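PDB 1TUO: putative phosphomannomutase from Thermus thermophilus, which probably interconverts phosphosugar isomers by magnesium-dependent transfer of a phosphoryl group, as members of the phosphohexose mutase family do. Local coordinates for residues M8-F14 and I136-E142. Sequence-based numbering, arbitrary orientation.
Sequences MSAPIRF and IEALVPE
Glu137 spans the side chain and backbone of Phe14, showing how one acidic residue near a helix end can hold an extended N-terminal chain by both its CB methylene and its carboxylate. Glu137 CB sits almost exactly over the centre of the Phe14 ring, 4.0 Å from the centroid and 3° off the normal, a CH-pi contact. With Glu137 CG anti to the backbone N (chi1 -178°) and the rest of the chain extended, the carboxylate is carried past the ring to Phe14 N, which donates to Glu137 OE1 over 3.1 Å, from above the carboxylate plane rather than within it. At the ring's edge, Ile136 CG2 meets Phe14 CZ at 3.8 Å, the two side chains crossing near a right angle.

In the first alpha/beta/alpha domain of this phosphohexose mutase family member, the contact thus joins the chain leading into strand 19-22 to the end of helix 130-138 and the loop that follows. Helix 29-45 also packs here: Leu35 touches Phe14, and Thr31 and Arg34 touch Ile12. A water bridges the two backbones by donating to Ile12 O and Glu137 O. Replacing Glu137 by an alanine would remove the carboxylate and would probably leave Phe14 N without its acceptor.

Further along, Ile12 CD1 packs against Val140 CG1 at 3.7 Å, again nearly perpendicular. Ser9 OG gives a 3.1 Å hydrogen bond to a lone pair of Glu142 O in the carbonyl plane. The Glu142 chain, bent at chi2 (-61°), brings OE1 within 3.1 Å of Ser9 CB, while Arg34 bonds to Ala10 O and Pro141 O.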
ATOM      1  N   MET A   8      10.098   9.672  33.558  1.00 61.72           N
ATOM      2  CA  MET A   8       8.640   9.395  33.703  1.00 60.96           C
ATOM      3  C   MET A   8       8.187   8.252  32.799  1.00 60.02           C
ATOM      4  O   MET A   8       9.008   7.495  32.278  1.00 59.97           O
ATOM      5  CB  MET A   8       7.828  10.652  33.380  1.00 62.05           C
ATOM      6  CG  MET A   8       7.970  11.761  34.407  1.00 63.46           C
ATOM      7  SD  MET A   8       7.380  11.257  36.039  1.00 65.96           S
ATOM      8  CE  MET A   8       5.650  11.747  35.943  1.00 64.33           C
ATOM      9  N   SER A   9       6.874   8.136  32.623  1.00 58.40           N
ATOM     10  CA  SER A   9       6.297   7.089  31.789  1.00 56.20           C
ATOM     11  C   SER A   9       6.852   7.145  30.372  1.00 54.36           C
ATOM     12  O   SER A   9       7.335   8.184  29.922  1.00 54.32           O
ATOM     13  CB  SER A   9       4.773   7.229  31.746  1.00 56.70           C
ATOM     14  OG  SER A   9       4.194   6.217  30.941  1.00 56.97           O
ATOM     15  N   ALA A  10       6.779   6.018  29.674  1.00 52.20           N
ATOM     16  CA  ALA A  10       7.275   5.931  28.308  1.00 50.16           C
ATOM     17  C   ALA A  10       6.473   6.831  27.377  1.00 48.67           C
ATOM     18  O   ALA A  10       5.278   6.624  27.179  1.00 47.83           O
ATOM     19  CB  ALA A  10       7.206   4.491  27.821  1.00 50.05           C
ATOM     20  N   PRO A  11       7.123   7.851  26.796  1.00 47.36           N
ATOM     21  CA  PRO A  11       6.424   8.758  25.883  1.00 46.47           C
ATOM     22  C   PRO A  11       6.069   8.041  24.579  1.00 44.99           C
ATOM     23  O   PRO A  11       6.922   7.413  23.954  1.00 44.60           O
ATOM     24  CB  PRO A  11       7.433   9.883  25.680  1.00 47.20           C
ATOM     25  CG  PRO A  11       8.746   9.169  25.783  1.00 47.79           C
ATOM     26  CD  PRO A  11       8.527   8.262  26.973  1.00 47.53           C
ATOM     27  N   ILE A  12       4.804   8.132  24.183  1.00 43.22           N
ATOM     28  CA  ILE A  12       4.335   7.486  22.963  1.00 42.25           C
ATOM     29  C   ILE A  12       4.316   8.458  21.790  1.00 43.24           C
ATOM     30  O   ILE A  12       3.342   9.189  21.598  1.00 43.55           O
ATOM     31  CB  ILE A  12       2.917   6.913  23.155  1.00 40.65           C
ATOM     32  CG1 ILE A  12       2.929   5.852  24.257  1.00 40.03           C
ATOM     33  CG2 ILE A  12       2.414   6.320  21.851  1.00 39.96           C
ATOM     34  CD1 ILE A  12       1.563   5.311  24.601  1.00 39.26           C
ATOM     35  N   ARG A  13       5.390   8.463  21.007  1.00 43.18           N
ATOM     36  CA  ARG A  13       5.487   9.351  19.854  1.00 43.86           C
ATOM     37  C   ARG A  13       5.089   8.620  18.576  1.00 43.66           C
ATOM     38  O   ARG A  13       5.539   7.503  18.324  1.00 43.25           O
ATOM     39  CB  ARG A  13       6.916   9.884  19.708  1.00 45.09           C
ATOM     40  CG  ARG A  13       7.499  10.467  20.986  1.00 46.85           C
ATOM     41  CD  ARG A  13       8.847  11.131  20.727  1.00 47.78           C
ATOM     42  NE  ARG A  13       9.509  11.528  21.968  1.00 49.79           N
ATOM     43  CZ  ARG A  13       8.993  12.366  22.864  1.00 49.98           C
ATOM     44  NH1 ARG A  13       9.676  12.662  23.962  1.00 50.43           N
ATOM     45  NH2 ARG A  13       7.800  12.911  22.665  1.00 49.63           N
ATOM     46  N   PHE A  14       4.249   9.256  17.769  1.00 43.68           N
ATOM     47  CA  PHE A  14       3.804   8.653  16.520  1.00 44.34           C
ATOM     48  C   PHE A  14       4.876   8.741  15.442  1.00 46.52           C
ATOM     49  O   PHE A  14       5.836   9.502  15.566  1.00 47.51           O
ATOM     50  CB  PHE A  14       2.524   9.330  16.026  1.00 42.61           C
ATOM     51  CG  PHE A  14       1.311   9.032  16.866  1.00 39.06           C
ATOM     52  CD1 PHE A  14       0.037   9.335  16.390  1.00 38.61           C
ATOM     53  CD2 PHE A  14       1.435   8.458  18.129  1.00 38.00           C
ATOM     54  CE1 PHE A  14      -1.091   9.072  17.158  1.00 36.69           C
ATOM     55  CE2 PHE A  14       0.312   8.193  18.903  1.00 36.70           C
ATOM     56  CZ  PHE A  14      -0.955   8.502  18.414  1.00 36.13           C
ATOM     57  N   ILE A 136      -4.102  13.585  18.267  1.00 21.83           N
ATOM     58  CA  ILE A 136      -4.251  12.351  19.024  1.00 20.71           C
ATOM     59  C   ILE A 136      -3.015  12.114  19.901  1.00 19.92           C
ATOM     60  O   ILE A 136      -3.129  11.748  21.072  1.00 20.28           O
ATOM     61  CB  ILE A 136      -4.459  11.146  18.060  1.00 19.79           C
ATOM     62  CG1 ILE A 136      -5.795  11.309  17.321  1.00 20.03           C
ATOM     63  CG2 ILE A 136      -4.441   9.846  18.833  1.00 20.58           C
ATOM     64  CD1 ILE A 136      -5.965  10.369  16.122  1.00 21.45           C
ATOM     65  N   GLU A 137      -1.839  12.341  19.328  1.00 20.22           N
ATOM     66  CA  GLU A 137      -0.582  12.146  20.050  1.00 21.59           C
ATOM     67  C   GLU A 137      -0.530  13.019  21.299  1.00 22.24           C
ATOM     68  O   GLU A 137      -0.079  12.589  22.361  1.00 21.20           O
ATOM     69  CB  GLU A 137       0.601  12.499  19.149  1.00 24.29           C
ATOM     70  CG  GLU A 137       1.962  12.290  19.797  1.00 26.82           C
ATOM     71  CD  GLU A 137       3.092  12.849  18.950  1.00 29.00           C
ATOM     72  OE1 GLU A 137       4.101  12.143  18.770  1.00 30.06           O
ATOM     73  OE2 GLU A 137       2.970  13.996  18.469  1.00 31.69           O
ATOM     74  N   ALA A 138      -1.000  14.252  21.157  1.00 21.93           N
ATOM     75  CA  ALA A 138      -0.994  15.197  22.267  1.00 22.48           C
ATOM     76  C   ALA A 138      -1.857  14.747  23.442  1.00 22.41           C
ATOM     77  O   ALA A 138      -1.599  15.126  24.586  1.00 23.90           O
ATOM     78  CB  ALA A 138      -1.455  16.570  21.775  1.00 22.33           C
ATOM     79  N   LEU A 139      -2.872  13.934  23.162  1.00 20.81           N
ATOM     80  CA  LEU A 139      -3.788  13.461  24.196  1.00 21.32           C
ATOM     81  C   LEU A 139      -3.421  12.148  24.886  1.00 20.44           C
ATOM     82  O   LEU A 139      -4.186  11.653  25.712  1.00 20.88           O
ATOM     83  CB  LEU A 139      -5.196  13.340  23.613  1.00 22.13           C
ATOM     84  CG  LEU A 139      -5.848  14.660  23.199  1.00 22.32           C
ATOM     85  CD1 LEU A 139      -7.108  14.371  22.395  1.00 21.60           C
ATOM     86  CD2 LEU A 139      -6.176  15.475  24.448  1.00 24.69           C
ATOM     87  N   VAL A 140      -2.266  11.581  24.561  1.00 20.29           N
ATOM     88  CA  VAL A 140      -1.859  10.328  25.197  1.00 22.21           C
ATOM     89  C   VAL A 140      -1.560  10.577  26.674  1.00 23.42           C
ATOM     90  O   VAL A 140      -0.679  11.367  27.011  1.00 24.73           O
ATOM     91  CB  VAL A 140      -0.605   9.729  24.524  1.00 20.96           C
ATOM     92  CG1 VAL A 140      -0.155   8.483  25.283  1.00 22.16           C
ATOM     93  CG2 VAL A 140      -0.915   9.364  23.076  1.00 20.70           C
ATOM     94  N   PRO A 141      -2.295   9.907  27.572  1.00 24.03           N
ATOM     95  CA  PRO A 141      -2.093  10.071  29.015  1.00 26.09           C
ATOM     96  C   PRO A 141      -0.880   9.283  29.489  1.00 27.83           C
ATOM     97  O   PRO A 141      -0.452   8.341  28.828  1.00 24.92           O
ATOM     98  CB  PRO A 141      -3.384   9.526  29.598  1.00 25.13           C
ATOM     99  CG  PRO A 141      -3.677   8.377  28.677  1.00 25.90           C
ATOM    100  CD  PRO A 141      -3.399   8.965  27.303  1.00 24.61           C
ATOM    101  N   GLU A 142      -0.330   9.668  30.634  1.00 30.93           N
ATOM    102  CA  GLU A 142       0.832   8.971  31.173  1.00 34.37           C
ATOM    103  C   GLU A 142       0.422   7.576  31.599  1.00 35.91           C
ATOM    104  O   GLU A 142       1.192   6.621  31.486  1.00 35.93           O
ATOM    105  CB  GLU A 142       1.398   9.728  32.375  1.00 36.21           C
ATOM    106  CG  GLU A 142       2.046  11.047  32.013  1.00 40.59           C
ATOM    107  CD  GLU A 142       3.218  10.865  31.071  1.00 42.94           C
ATOM    108  OE1 GLU A 142       4.212  10.227  31.477  1.00 45.24           O
ATOM    109  OE2 GLU A 142       3.143  11.355  29.924  1.00 44.26           O
TER
HETATM  110  O   HOH W   1       2.313  11.270  23.095  1.00 29.54           O